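PDB 3IF6: OXA-46 oxacillinase from Pseudomonas aeruginosa, which probably hydrolyses beta-lactam antibiotics to substituted beta-amino acids, as a class D serine beta-lactamase that contributes to antibiotic resistance. Local coordinates for residues Ser29-Phe34 / Ile44-Glu49; Leu56-Gln61 / Ser167-Ile172; Ile76-Phe81 / Lys130-Asp135; Phe233-Asp238 / Glu250-Ala255; Ile237-Pro240 / Asp245-Lys248. One frame throughout, in Å; residues are numbered along the deposited sequence.

Contact 1. Residues Ser29-Phe34 / Ile44-Glu49; sequences SDWKKF and IVIADE
Trp31 reaches from the segment Ser29-Phe34 to two isoleucines of the strand in Ile44-Glu49, Ile44 and Ile46. Its CB already points toward that strand. CG lies anti to the carbonyl carbon and beside the backbone N (chi1 -80°), and the indole reaches the isoleucines from there. The pyrrole part of the indole meets neither of them. Contact begins on the six-membered ring. CE3 lies 3.7 Å from CG2 of Ile44. The next atom, CZ3, sits between the two branches: it is 3.8 Å from CG2 of Ile46 and 4.1 Å from CG2 of Ile44. At the far end of the ring, CH2 touches CG2 of Ile46 and comes to 4.0 Å from CD1 of the same residue. The methyls come in at a slant to the ring plane, while the long axes of the side chains run roughly perpendicular. Ile44 and Ile46 are two apart on the strand, so both turn to the same face of the sheet, while Val45 between them points away. This is the central mixed sheet of the class D beta-lactamase fold, packed here against N-terminal and C-terminal helical elements. Trp31 also touches Ser57 on the adjacent strand and Ile256 of the helix 247-259. Ile44 packs on Ala253 of the same helix and on Leu235 of the neighbouring strand. No hydrogen bond joins the two segments, and all three touching residues are buried. Phe34 N bonds to Trp31 O at 2.8 Å, a local bond that ties the tryptophan to the chain just after it.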
# COMPACT_ATOMS: atom_id res chain seq x y z
N SER B 29 18.13 5.49 26.73
CA SER B 29 18.08 6.63 27.66
C SER B 29 18.38 8.03 27.06
O SER B 29 17.98 9.05 27.64
CB SER B 29 19.06 6.38 28.83
OG SER B 29 19.04 5.05 29.33
N ASP B 30 19.09 8.08 25.93
CA ASP B 30 19.36 9.33 25.22
C ASP B 30 18.31 9.61 24.13
O ASP B 30 18.51 10.47 23.26
CB ASP B 30 20.71 9.24 24.53
CG ASP B 30 20.75 8.13 23.50
OD1 ASP B 30 20.28 7.03 23.85
OD2 ASP B 30 21.23 8.36 22.36
N TRP B 31 17.23 8.84 24.12
CA TRP B 31 16.09 9.23 23.31
C TRP B 31 15.20 10.13 24.18
O TRP B 31 14.38 10.89 23.67
CB TRP B 31 15.36 8.01 22.71
CG TRP B 31 16.04 7.43 21.45
CD1 TRP B 31 17.09 7.99 20.73
CD2 TRP B 31 15.71 6.20 20.77
NE1 TRP B 31 17.42 7.19 19.66
CE2 TRP B 31 16.59 6.09 19.66
CE3 TRP B 31 14.75 5.20 20.98
CZ2 TRP B 31 16.55 4.99 18.77
CZ3 TRP B 31 14.72 4.12 20.11
CH2 TRP B 31 15.61 4.02 19.01
N LYS B 32 15.44 10.07 25.49
CA LYS B 32 14.82 10.95 26.48
C LYS B 32 14.58 12.36 25.95
O LYS B 32 13.58 12.99 26.29
N LYS B 33 15.49 12.83 25.10
CA LYS B 33 15.51 14.21 24.62
C LYS B 33 14.55 14.49 23.47
O LYS B 33 14.04 15.61 23.34
CB LYS B 33 16.94 14.64 24.29
CG LYS B 33 17.15 15.47 23.02
CD LYS B 33 17.43 14.56 21.80
CE LYS B 33 18.22 15.28 20.70
NZ LYS B 33 19.70 15.20 20.94
N PHE B 34 14.30 13.50 22.63
CA PHE B 34 13.35 13.67 21.53
C PHE B 34 11.94 14.02 22.05
O PHE B 34 11.20 14.76 21.41
CB PHE B 34 13.33 12.44 20.61
CG PHE B 34 14.48 12.40 19.65
CD1 PHE B 34 14.54 13.29 18.58
CD2 PHE B 34 15.51 11.46 19.81
CE1 PHE B 34 15.62 13.26 17.67
CE2 PHE B 34 16.59 11.40 18.91
CZ PHE B 34 16.65 12.31 17.84
N ILE B 44 8.87 4.90 23.35
CA ILE B 44 8.92 4.31 22.03
C ILE B 44 9.66 2.96 22.08
O ILE B 44 10.64 2.83 22.80
CB ILE B 44 9.57 5.28 21.00
CG1 ILE B 44 9.32 4.80 19.55
CG2 ILE B 44 11.04 5.49 21.32
CD1 ILE B 44 9.47 5.89 18.50
N VAL B 45 9.14 1.97 21.35
CA VAL B 45 9.91 0.80 20.97
C VAL B 45 10.12 0.87 19.46
O VAL B 45 9.16 0.91 18.68
CB VAL B 45 9.17 -0.49 21.27
CG1 VAL B 45 10.00 -1.67 20.82
CG2 VAL B 45 8.83 -0.62 22.73
N ILE B 46 11.37 0.90 19.02
CA ILE B 46 11.60 0.59 17.61
C ILE B 46 12.44 -0.65 17.27
O ILE B 46 13.63 -0.73 17.62
CB ILE B 46 11.89 1.82 16.69
CG1 ILE B 46 12.92 1.46 15.62
CG2 ILE B 46 12.17 3.09 17.48
CD1 ILE B 46 14.29 1.68 16.01
N ALA B 47 11.77 -1.60 16.61
CA ALA B 47 12.35 -2.84 16.09
C ALA B 47 12.89 -2.67 14.67
O ALA B 47 12.19 -2.91 13.70
CB ALA B 47 11.32 -3.95 16.13
N ASP B 48 14.17 -2.34 14.54
CA ASP B 48 14.79 -2.17 13.25
C ASP B 48 15.36 -3.47 12.72
O ASP B 48 16.23 -4.06 13.30
CB ASP B 48 15.87 -1.11 13.33
CG ASP B 48 16.60 -1.00 12.08
OD1 ASP B 48 16.48 -1.92 11.30
OD2 ASP B 48 17.28 -0.01 11.86
N GLU B 49 14.81 -3.94 11.62
CA GLU B 49 15.16 -5.24 11.08
C GLU B 49 15.80 -5.33 9.69
O GLU B 49 15.87 -6.41 9.13
CB GLU B 49 14.01 -6.21 11.29
CG GLU B 49 13.65 -6.32 12.73
CD GLU B 49 12.45 -7.17 12.99
OE1 GLU B 49 11.89 -7.75 12.06
OE2 GLU B 49 12.06 -7.27 14.16

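Contact 2. Residues Leu56-Gln61 / Ser167-Ile172; sequences LSVFDQ and SAHEQI. With EDO (1,2-ethanediol), chain I.
His169 projects its imidazole toward Leu56, Val58 and Gln61. The two aliphatic chains meet the outer end of the ring obliquely. Val58 CG2 is 3.6 Å from His169 NE2, and Leu56 CD1 is 3.7 Å from the same nitrogen. Gln61 comes to the ring edge instead, close to the ring plane. Its NE2 is 3.1 Å from His169 CE1, and its OE1 also lies near that carbon. The amide and imidazole planes are only 16° apart, so the two flat groups lie nearly coplanar and meet edge on. The chain of Gln61 first runs anti to its own N (chi1 -176°) and then bends at chi2 (55°), which brings the amide back to the histidine. A 1,2-ethanediol, probably from the crystallisation liquor, also touches the imidazole. Its O2 is 3.2 Å from His169 ND1.

Further out, the diol O1 accepts a hydrogen bond from Ser167 OG at 2.9 Å. Ser167 is the N-cap residue of the helix that carries the histidine. Its OG accepts from Glu170 N at 3.2 Å, while Glu170 OE1 receives a weak bond from Ser167 N. Together these form a capping box. Glu170 OE1 also has a salt bridge to Arg67.

Outside this shell, Val45 of strand 42-48 touches both Leu56 and His169. Val25 lies against Leu56, Val58 and Gln61. Ile172, one turn on, packs on Ala47 and on Phe232 and Ala234 of strand 229-238. The start of helix 168-179 thus lies across strands 55-58, 42-48 and 229-238 of the main sheet.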
# COMPACT_ATOMS: atom_id res chain seq x y z
N LEU B 56 16.45 -4.17 18.77
CA LEU B 56 15.19 -3.80 19.39
C LEU B 56 15.36 -2.66 20.40
O LEU B 56 15.39 -2.92 21.60
CB LEU B 56 14.62 -5.01 20.12
CG LEU B 56 13.11 -5.12 20.31
CD1 LEU B 56 12.79 -5.57 21.70
CD2 LEU B 56 12.44 -3.80 20.01
N SER B 57 15.45 -1.42 19.92
CA SER B 57 15.61 -0.24 20.80
C SER B 57 14.34 0.26 21.54
O SER B 57 13.19 0.08 21.09
CB SER B 57 16.29 0.91 20.08
OG SER B 57 17.44 0.48 19.38
N VAL B 58 14.58 0.89 22.68
CA VAL B 58 13.54 1.36 23.59
C VAL B 58 13.89 2.64 24.31
O VAL B 58 14.94 3.19 24.18
CB VAL B 58 13.27 0.37 24.66
CG1 VAL B 58 12.08 0.77 25.42
CG2 VAL B 58 13.05 -0.93 24.09
N PHE B 59 12.89 3.17 24.97
CA PHE B 59 13.03 4.26 25.90
C PHE B 59 12.03 3.95 26.98
O PHE B 59 10.94 3.51 26.68
CB PHE B 59 12.72 5.56 25.22
CG PHE B 59 12.62 6.68 26.13
CD1 PHE B 59 13.46 6.80 27.18
CD2 PHE B 59 11.67 7.63 25.94
CE1 PHE B 59 13.34 7.85 28.02
CE2 PHE B 59 11.56 8.68 26.78
CZ PHE B 59 12.38 8.79 27.82
N ASP B 60 12.35 4.21 28.22
CA ASP B 60 11.40 3.90 29.25
C ASP B 60 10.91 2.47 29.25
O ASP B 60 9.74 2.21 29.26
CB ASP B 60 10.25 4.86 29.23
CG ASP B 60 9.75 5.15 30.58
OD1 ASP B 60 9.71 4.23 31.38
OD2 ASP B 60 9.37 6.28 30.83
N GLN B 61 11.83 1.55 29.24
CA GLN B 61 11.49 0.15 29.26
C GLN B 61 10.25 -0.16 30.09
O GLN B 61 9.49 -1.09 29.78
CB GLN B 61 12.68 -0.67 29.76
CG GLN B 61 12.45 -2.19 29.73
CD GLN B 61 12.04 -2.72 28.35
OE1 GLN B 61 12.76 -2.52 27.36
NE2 GLN B 61 10.90 -3.40 28.28
N SER B 167 0.40 -2.96 25.15
CA SER B 167 1.58 -2.18 25.45
C SER B 167 2.38 -1.93 24.20
O SER B 167 2.15 -2.58 23.18
CB SER B 167 2.45 -2.93 26.46
OG SER B 167 3.30 -3.85 25.82
N ALA B 168 3.36 -1.04 24.30
CA ALA B 168 4.18 -0.67 23.16
C ALA B 168 4.91 -1.88 22.63
O ALA B 168 4.77 -2.18 21.45
CB ALA B 168 5.12 0.49 23.48
N HIS B 169 5.64 -2.61 23.47
CA HIS B 169 6.33 -3.84 23.02
C HIS B 169 5.36 -4.83 22.39
O HIS B 169 5.72 -5.54 21.47
CB HIS B 169 7.09 -4.56 24.16
CG HIS B 169 8.52 -4.14 24.28
ND1 HIS B 169 9.03 -3.55 25.41
CD2 HIS B 169 9.53 -4.18 23.38
CE1 HIS B 169 10.30 -3.23 25.20
NE2 HIS B 169 10.63 -3.61 23.98
N GLU B 170 4.16 -4.90 22.94
CA GLU B 170 3.15 -5.80 22.45
C GLU B 170 2.62 -5.35 21.07
O GLU B 170 2.28 -6.21 20.24
CB GLU B 170 2.03 -5.91 23.47
CG GLU B 170 2.43 -6.63 24.76
CD GLU B 170 1.23 -7.02 25.61
OE1 GLU B 170 0.39 -6.15 25.93
OE2 GLU B 170 1.14 -8.21 25.98
N GLN B 171 2.58 -4.03 20.83
CA GLN B 171 2.20 -3.47 19.52
C GLN B 171 3.20 -3.97 18.51
O GLN B 171 2.82 -4.35 17.40
CB GLN B 171 2.16 -1.93 19.51
CG GLN B 171 1.06 -1.28 20.36
CD GLN B 171 -0.31 -1.12 19.65
OE1 GLN B 171 -0.69 -1.91 18.79
NE2 GLN B 171 -1.06 -0.10 20.06
N ILE B 172 4.46 -4.00 18.91
CA ILE B 172 5.53 -4.44 18.00
C ILE B 172 5.40 -5.91 17.58
O ILE B 172 5.53 -6.22 16.39
CB ILE B 172 6.92 -4.17 18.59
CG1 ILE B 172 7.08 -2.67 18.89
CG2 ILE B 172 8.03 -4.74 17.65
CD1 ILE B 172 7.55 -1.83 17.74
C1 EDO I . 5.97 -6.48 27.92
O1 EDO I . 4.95 -5.65 27.33
C2 EDO I . 6.93 -6.99 26.85
O2 EDO I . 8.16 -6.27 26.93

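Contact 3. Residues Ile76-Phe81 / Lys130-Asp135; sequences IPHTLF and KDIGED
His78 and Phe81, one turn apart on helix 75-84, both touch the tip of Ile132 on helix 122-144. His78 comes first along the chain. Its CB does not head straight for the other helix, but the imidazole end swings nearer. CD2 and NE2 of His78 both lie 3.9 Å from CD1 of Ile132, so the methyl faces the bond between them, at the ring edge and near the ring plane. The same ring also meets those of Trp159 and Phe74. Phe81 follows and makes the closer approach, not with its ring but with CB, which is 3.5 Å from CD1 of Ile132. CG is placed anti to the carbonyl carbon (chi1 -60°); from there the ring runs back over the backbone of Pro77 and stacks with Tyr140. Ile132 also touches Tyr140.

The helix is kinked just after Ile132. Leu141 and Ile144 extend the packing along the same helix. His78 is about 9 Å, side chain to side chain, from Ser72, the residue predicted to form the acyl-ester intermediate. No hydrogen bond or salt bridge joins the two segments. Between them the touch rests on the CD1 methyl of Ile132, so it depends on shape fit and not on direction.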
# COMPACT_ATOMS: atom_id res chain seq x y z
N ILE B 76 -6.65 -1.90 13.20
CA ILE B 76 -5.85 -2.99 12.55
C ILE B 76 -6.37 -4.43 12.86
O ILE B 76 -6.87 -5.11 11.95
CB ILE B 76 -4.35 -2.83 12.84
CG1 ILE B 76 -3.92 -1.41 12.43
CG2 ILE B 76 -3.55 -3.89 12.10
CD1 ILE B 76 -2.59 -0.95 12.96
N PRO B 77 -6.26 -4.91 14.12
CA PRO B 77 -6.88 -6.24 14.36
C PRO B 77 -8.40 -6.25 14.09
O PRO B 77 -8.94 -7.25 13.54
CB PRO B 77 -6.61 -6.50 15.85
CG PRO B 77 -6.26 -5.13 16.46
CD PRO B 77 -5.62 -4.35 15.34
N HIS B 78 -9.09 -5.16 14.43
CA HIS B 78 -10.53 -5.12 14.27
C HIS B 78 -11.00 -5.41 12.85
O HIS B 78 -12.03 -6.06 12.67
CB HIS B 78 -11.16 -3.81 14.78
CG HIS B 78 -12.53 -4.01 15.35
ND1 HIS B 78 -13.22 -3.01 16.01
CD2 HIS B 78 -13.33 -5.11 15.42
CE1 HIS B 78 -14.38 -3.48 16.43
NE2 HIS B 78 -14.48 -4.76 16.08
N THR B 79 -10.24 -4.92 11.86
CA THR B 79 -10.62 -5.06 10.45
C THR B 79 -10.46 -6.52 9.98
O THR B 79 -11.34 -7.07 9.29
CB THR B 79 -9.86 -4.03 9.56
OG1 THR B 79 -10.18 -2.71 10.01
CG2 THR B 79 -10.29 -4.14 8.10
N LEU B 80 -9.36 -7.15 10.39
CA LEU B 80 -9.19 -8.61 10.30
C LEU B 80 -10.37 -9.39 10.93
O LEU B 80 -10.92 -10.29 10.29
CB LEU B 80 -7.85 -9.02 10.93
CG LEU B 80 -6.57 -8.40 10.34
CD1 LEU B 80 -5.39 -8.53 11.30
CD2 LEU B 80 -6.20 -8.99 8.99
N PHE B 81 -10.78 -9.06 12.17
CA PHE B 81 -11.94 -9.73 12.79
C PHE B 81 -13.17 -9.59 11.90
O PHE B 81 -13.86 -10.58 11.63
CB PHE B 81 -12.33 -9.17 14.19
CG PHE B 81 -11.26 -9.26 15.26
CD1 PHE B 81 -9.99 -9.73 14.99
CD2 PHE B 81 -11.53 -8.80 16.54
CE1 PHE B 81 -9.01 -9.75 15.98
CE2 PHE B 81 -10.55 -8.85 17.55
CZ PHE B 81 -9.30 -9.32 17.27
N LYS B 130 -20.81 -5.25 16.76
CA LYS B 130 -22.15 -5.84 16.78
C LYS B 130 -22.17 -7.23 16.08
O LYS B 130 -22.46 -8.26 16.72
CB LYS B 130 -23.12 -4.85 16.10
CG LYS B 130 -24.42 -4.53 16.85
CD LYS B 130 -24.18 -3.71 18.15
CE LYS B 130 -23.82 -2.20 17.94
NZ LYS B 130 -22.41 -1.86 18.39
N ASP B 131 -21.83 -7.26 14.79
CA ASP B 131 -21.94 -8.47 13.96
C ASP B 131 -20.98 -9.58 14.37
O ASP B 131 -21.33 -10.77 14.33
CB ASP B 131 -21.73 -8.12 12.48
CG ASP B 131 -22.88 -7.30 11.90
OD1 ASP B 131 -23.94 -7.15 12.57
OD2 ASP B 131 -22.72 -6.81 10.77
N ILE B 132 -19.76 -9.19 14.74
CA ILE B 132 -18.79 -10.14 15.28
C ILE B 132 -19.32 -10.77 16.58
O ILE B 132 -19.16 -11.98 16.80
CB ILE B 132 -17.42 -9.47 15.51
CG1 ILE B 132 -16.80 -9.04 14.17
CG2 ILE B 132 -16.47 -10.41 16.27
CD1 ILE B 132 -15.67 -8.04 14.30
N GLY B 133 -19.94 -9.96 17.43
CA GLY B 133 -20.47 -10.41 18.71
C GLY B 133 -19.38 -10.73 19.72
O GLY B 133 -18.21 -10.96 19.36
N GLU B 134 -19.77 -10.76 21.00
CA GLU B 134 -18.85 -11.01 22.11
C GLU B 134 -18.01 -12.28 21.95
O GLU B 134 -16.78 -12.23 22.07
CB GLU B 134 -19.61 -11.04 23.45
CG GLU B 134 -18.74 -11.47 24.62
CD GLU B 134 -19.52 -11.77 25.91
OE1 GLU B 134 -18.98 -12.50 26.78
OE2 GLU B 134 -20.66 -11.26 26.06
N ASP B 135 -18.66 -13.42 21.69
CA ASP B 135 -17.98 -14.72 21.79
C ASP B 135 -16.87 -14.88 20.74
O ASP B 135 -15.79 -15.39 21.05
CB ASP B 135 -18.98 -15.91 21.75
CG ASP B 135 -20.02 -15.89 22.92
OD1 ASP B 135 -19.74 -15.32 24.03
OD2 ASP B 135 -21.12 -16.47 22.74

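Contact 4. Residues Phe233-Asp238 / Glu250-Ala255; sequences FALNID and EAIARA
Leu235 of the strand and Ile252 of the helix form the tight part of this contact. CD1 of Leu235 lies 3.6 Å from CG2 of Ile252. It is also 3.8 Å from CB of the same residue, so the methyl rests against the branch point. The two side chains cross at about a right angle. The leucine CG is anti to its backbone N (chi1 159°), which extends the branch across to the helix. The same CD1 reaches Ala253 too, at 4.1 Å from its CB. The small alanine is consistent with the close approach of the backbones, the CA atoms of Leu235 and Ala253 being 6.7 Å apart.

Strand 229-238 is central in the main sheet. Helix 247-259 packs on its face, as the C-terminal helix does in the serine beta-lactamase and transpeptidase fold. Their segments run at 139° to one another, with axes 9.0 Å apart at closest approach. Phe35 of helix 32-36 covers the same leucine and both isoleucines.

The packing is looser toward Asp238, where Ile237 CG2 only comes to 4.1 Å from CD1 of Ile252. Glu250 and Ala251 point away from the strand. Glu250 forms a salt bridge with a basic residue of the other protein chain, and Arg254 with Glu200.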
# COMPACT_ATOMS: atom_id res chain seq x y z
N PHE B 233 7.70 0.44 14.65
CA PHE B 233 7.68 1.49 15.69
C PHE B 233 6.38 1.44 16.46
O PHE B 233 5.37 0.97 15.96
CB PHE B 233 7.98 2.91 15.17
CG PHE B 233 7.01 3.40 14.12
CD1 PHE B 233 5.86 4.10 14.49
CD2 PHE B 233 7.25 3.15 12.74
CE1 PHE B 233 4.94 4.55 13.50
CE2 PHE B 233 6.35 3.60 11.76
CZ PHE B 233 5.19 4.29 12.14
N ALA B 234 6.44 1.85 17.72
CA ALA B 234 5.30 1.93 18.58
C ALA B 234 5.67 2.94 19.66
O ALA B 234 6.53 2.67 20.52
CB ALA B 234 4.99 0.60 19.18
N LEU B 235 5.04 4.10 19.56
CA LEU B 235 5.23 5.22 20.47
C LEU B 235 3.91 5.43 21.19
O LEU B 235 2.85 5.21 20.61
CB LEU B 235 5.67 6.50 19.71
CG LEU B 235 5.45 7.89 20.38
CD1 LEU B 235 6.55 8.91 20.10
CD2 LEU B 235 4.05 8.50 20.12
N ASN B 236 3.98 5.77 22.49
CA ASN B 236 2.89 6.47 23.16
C ASN B 236 3.33 7.70 23.97
O ASN B 236 4.52 7.90 24.27
CB ASN B 236 1.88 5.54 23.88
CG ASN B 236 2.51 4.66 24.98
OD1 ASN B 236 2.42 3.43 24.93
ND2 ASN B 236 3.10 5.29 25.99
N ILE B 237 2.40 8.61 24.21
CA ILE B 237 2.70 9.82 24.94
C ILE B 237 1.45 10.21 25.70
O ILE B 237 0.33 9.92 25.25
CB ILE B 237 3.19 11.01 24.05
CG1 ILE B 237 2.36 11.18 22.78
CG2 ILE B 237 4.69 10.90 23.74
CD1 ILE B 237 2.41 12.61 22.20
N ASP B 238 1.65 10.79 26.87
CA ASP B 238 0.56 11.48 27.57
C ASP B 238 0.15 12.72 26.74
O ASP B 238 0.96 13.30 26.01
CB ASP B 238 1.00 11.90 28.96
CG ASP B 238 1.40 10.74 29.83
OD1 ASP B 238 0.75 9.66 29.81
OD2 ASP B 238 2.35 10.90 30.59
N GLU B 250 3.34 11.77 15.86
CA GLU B 250 4.14 11.58 14.64
C GLU B 250 5.44 12.37 14.67
O GLU B 250 6.41 11.99 14.02
CB GLU B 250 3.34 11.93 13.37
CG GLU B 250 2.43 10.80 12.86
CD GLU B 250 1.21 11.28 12.05
OE1 GLU B 250 1.19 11.08 10.82
OE2 GLU B 250 0.25 11.83 12.65
N ALA B 251 5.47 13.49 15.38
CA ALA B 251 6.64 14.35 15.26
C ALA B 251 7.85 13.81 16.02
O ALA B 251 8.99 13.93 15.54
CB ALA B 251 6.32 15.79 15.64
N ILE B 252 7.61 13.22 17.19
CA ILE B 252 8.66 12.59 17.97
C ILE B 252 9.21 11.31 17.28
O ILE B 252 10.43 11.18 17.10
CB ILE B 252 8.18 12.26 19.41
CG1 ILE B 252 7.94 13.56 20.19
CG2 ILE B 252 9.20 11.37 20.14
CD1 ILE B 252 7.12 13.37 21.46
N ALA B 253 8.32 10.39 16.91
CA ALA B 253 8.72 9.13 16.31
C ALA B 253 9.43 9.33 14.99
O ALA B 253 10.37 8.60 14.68
CB ALA B 253 7.53 8.19 16.15
N ARG B 254 8.98 10.30 14.20
CA ARG B 254 9.60 10.61 12.91
C ARG B 254 11.01 11.14 13.08
O ARG B 254 11.88 10.79 12.29
CB ARG B 254 8.82 11.66 12.16
CG ARG B 254 7.65 11.16 11.43
CD ARG B 254 7.16 12.22 10.48
NE ARG B 254 6.03 11.72 9.71
CZ ARG B 254 6.09 11.31 8.44
NH1 ARG B 254 7.23 11.35 7.75
NH2 ARG B 254 4.97 10.86 7.86
N ALA B 255 11.22 12.01 14.08
CA ALA B 255 12.56 12.51 14.37
C ALA B 255 13.52 11.37 14.77
O ALA B 255 14.68 11.33 14.32
CB ALA B 255 12.54 13.61 15.43

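Contact 5. Residues Ile237-Pro240 / Asp245-Lys248; sequences IDTP and DLFK
Ile237 and Thr239 make the apolar part of this contact with Lys248, Asp245 and Leu246. CD1 of Ile237 is 3.7 Å from CB of Lys248, and the two side chains cross at about a right angle. Thr239 uses its methyl group. CG2 lies 3.9 Å from CB of Asp245 and 4.1 Å from CD1 of Leu246. The methyl takes the place anti to the carbonyl carbon, with OG1 at chi1 59°. This leaves OG1 to bond to NE1 of Trp213, while CG2 faces the second segment. The Thr239 and Asp245 side chains lie alongside one another, pointing opposite ways.

The contact closes the short strand-to-helix connection that leads into the C-terminal helix of the penicillin-binding transpeptidase fold. The side chain of Leu246 is about 5 Å from a bound tartaric acid, probably from the crystallisation liquor, and about 10 Å from that of Ser72, the predicted nucleophile.

Among polar atoms, the carboxylate of Asp245 has different partners for its two oxygens. OD1 takes a salt bridge from NZ of Lys248 at 3.1 Å. The ammonium comes from above the carboxylate plane, 60° out of it. The lysine chain runs out straight beyond CG (chi2 176°), which gives NZ the length to reach the aspartate three residues earlier. NZ also bonds to Leu38 O. OD2 bonds to the backbone N of Asn241. Asp238 instead turns its end away from the second segment and pairs with Arg63. Within the second segment, Lys248 N bonds to Asp245 O at 3.0 Å.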
# COMPACT_ATOMS: atom_id res chain seq x y z
N ILE B 237 2.40 8.61 24.21
CA ILE B 237 2.70 9.82 24.94
C ILE B 237 1.45 10.21 25.70
O ILE B 237 0.33 9.92 25.25
CB ILE B 237 3.19 11.01 24.05
CG1 ILE B 237 2.36 11.18 22.78
CG2 ILE B 237 4.69 10.90 23.74
CD1 ILE B 237 2.41 12.61 22.20
N ASP B 238 1.65 10.79 26.87
CA ASP B 238 0.56 11.48 27.57
C ASP B 238 0.15 12.72 26.74
O ASP B 238 0.96 13.30 26.01
CB ASP B 238 1.00 11.90 28.96
CG ASP B 238 1.40 10.74 29.83
OD1 ASP B 238 0.75 9.66 29.81
OD2 ASP B 238 2.35 10.90 30.59
N THR B 239 -1.13 13.09 26.85
CA THR B 239 -1.60 14.25 26.13
C THR B 239 -2.41 15.16 27.06
O THR B 239 -3.65 15.13 27.00
CB THR B 239 -2.45 13.88 24.87
OG1 THR B 239 -3.57 13.12 25.27
CG2 THR B 239 -1.65 13.13 23.81
N PRO B 240 -1.71 15.98 27.89
CA PRO B 240 -2.43 16.83 28.80
C PRO B 240 -3.08 18.01 28.07
O PRO B 240 -4.08 18.55 28.56
CB PRO B 240 -1.35 17.28 29.77
CG PRO B 240 -0.12 17.38 28.91
CD PRO B 240 -0.25 16.14 28.06
N ASP B 245 -1.69 18.42 21.77
CA ASP B 245 -0.53 17.56 21.83
C ASP B 245 -0.39 16.57 20.67
O ASP B 245 0.65 15.92 20.53
CB ASP B 245 -0.52 16.77 23.12
CG ASP B 245 -0.03 17.58 24.26
OD1 ASP B 245 0.50 18.66 24.05
OD2 ASP B 245 -0.20 17.15 25.39
N LEU B 246 -1.43 16.45 19.86
CA LEU B 246 -1.59 15.30 18.99
C LEU B 246 -0.52 15.24 17.90
O LEU B 246 -0.11 14.17 17.51
CB LEU B 246 -3.02 15.25 18.43
CG LEU B 246 -4.07 14.25 18.99
CD1 LEU B 246 -3.97 13.88 20.48
CD2 LEU B 246 -5.53 14.62 18.59
N PHE B 247 -0.06 16.40 17.45
CA PHE B 247 0.99 16.49 16.44
C PHE B 247 2.32 15.86 16.91
O PHE B 247 3.15 15.51 16.09
CB PHE B 247 1.22 17.94 16.02
CG PHE B 247 2.01 18.74 17.04
CD1 PHE B 247 3.40 18.80 16.99
CD2 PHE B 247 1.36 19.42 18.06
CE1 PHE B 247 4.11 19.53 17.91
CE2 PHE B 247 2.09 20.15 18.99
CZ PHE B 247 3.46 20.19 18.91
N LYS B 248 2.49 15.69 18.21
CA LYS B 248 3.74 15.17 18.78
C LYS B 248 3.84 13.66 18.61
O LYS B 248 4.92 13.09 18.69
CB LYS B 248 3.80 15.50 20.28
CG LYS B 248 3.88 16.97 20.63
CD LYS B 248 3.82 17.16 22.12
CE LYS B 248 3.51 18.62 22.43
NZ LYS B 248 3.61 18.83 23.93

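How the contacts relate
From the N terminus, contact 1 closes a short loop between segment 29-34 and strand 42-48. Contact 2 follows, joining strand 55-58 to the start of helix 168-179 across a long connection of helices and loops. Contact 3 lies wholly within that connection and ties helix 75-84 to helix 122-144. Contacts 4 and 5 come last and share Ile237 and Asp238. Contact 5 closes the turn inside the larger loop of contact 4. No contacts cross. Contact 1 meets contacts 2 and 4 through neighbouring strands; contacts 2 and 4 meet where helix 168-179 packs on strand 229-238. Contact 3 sits in the helical region, its centre about 26 Å from that of contact 2.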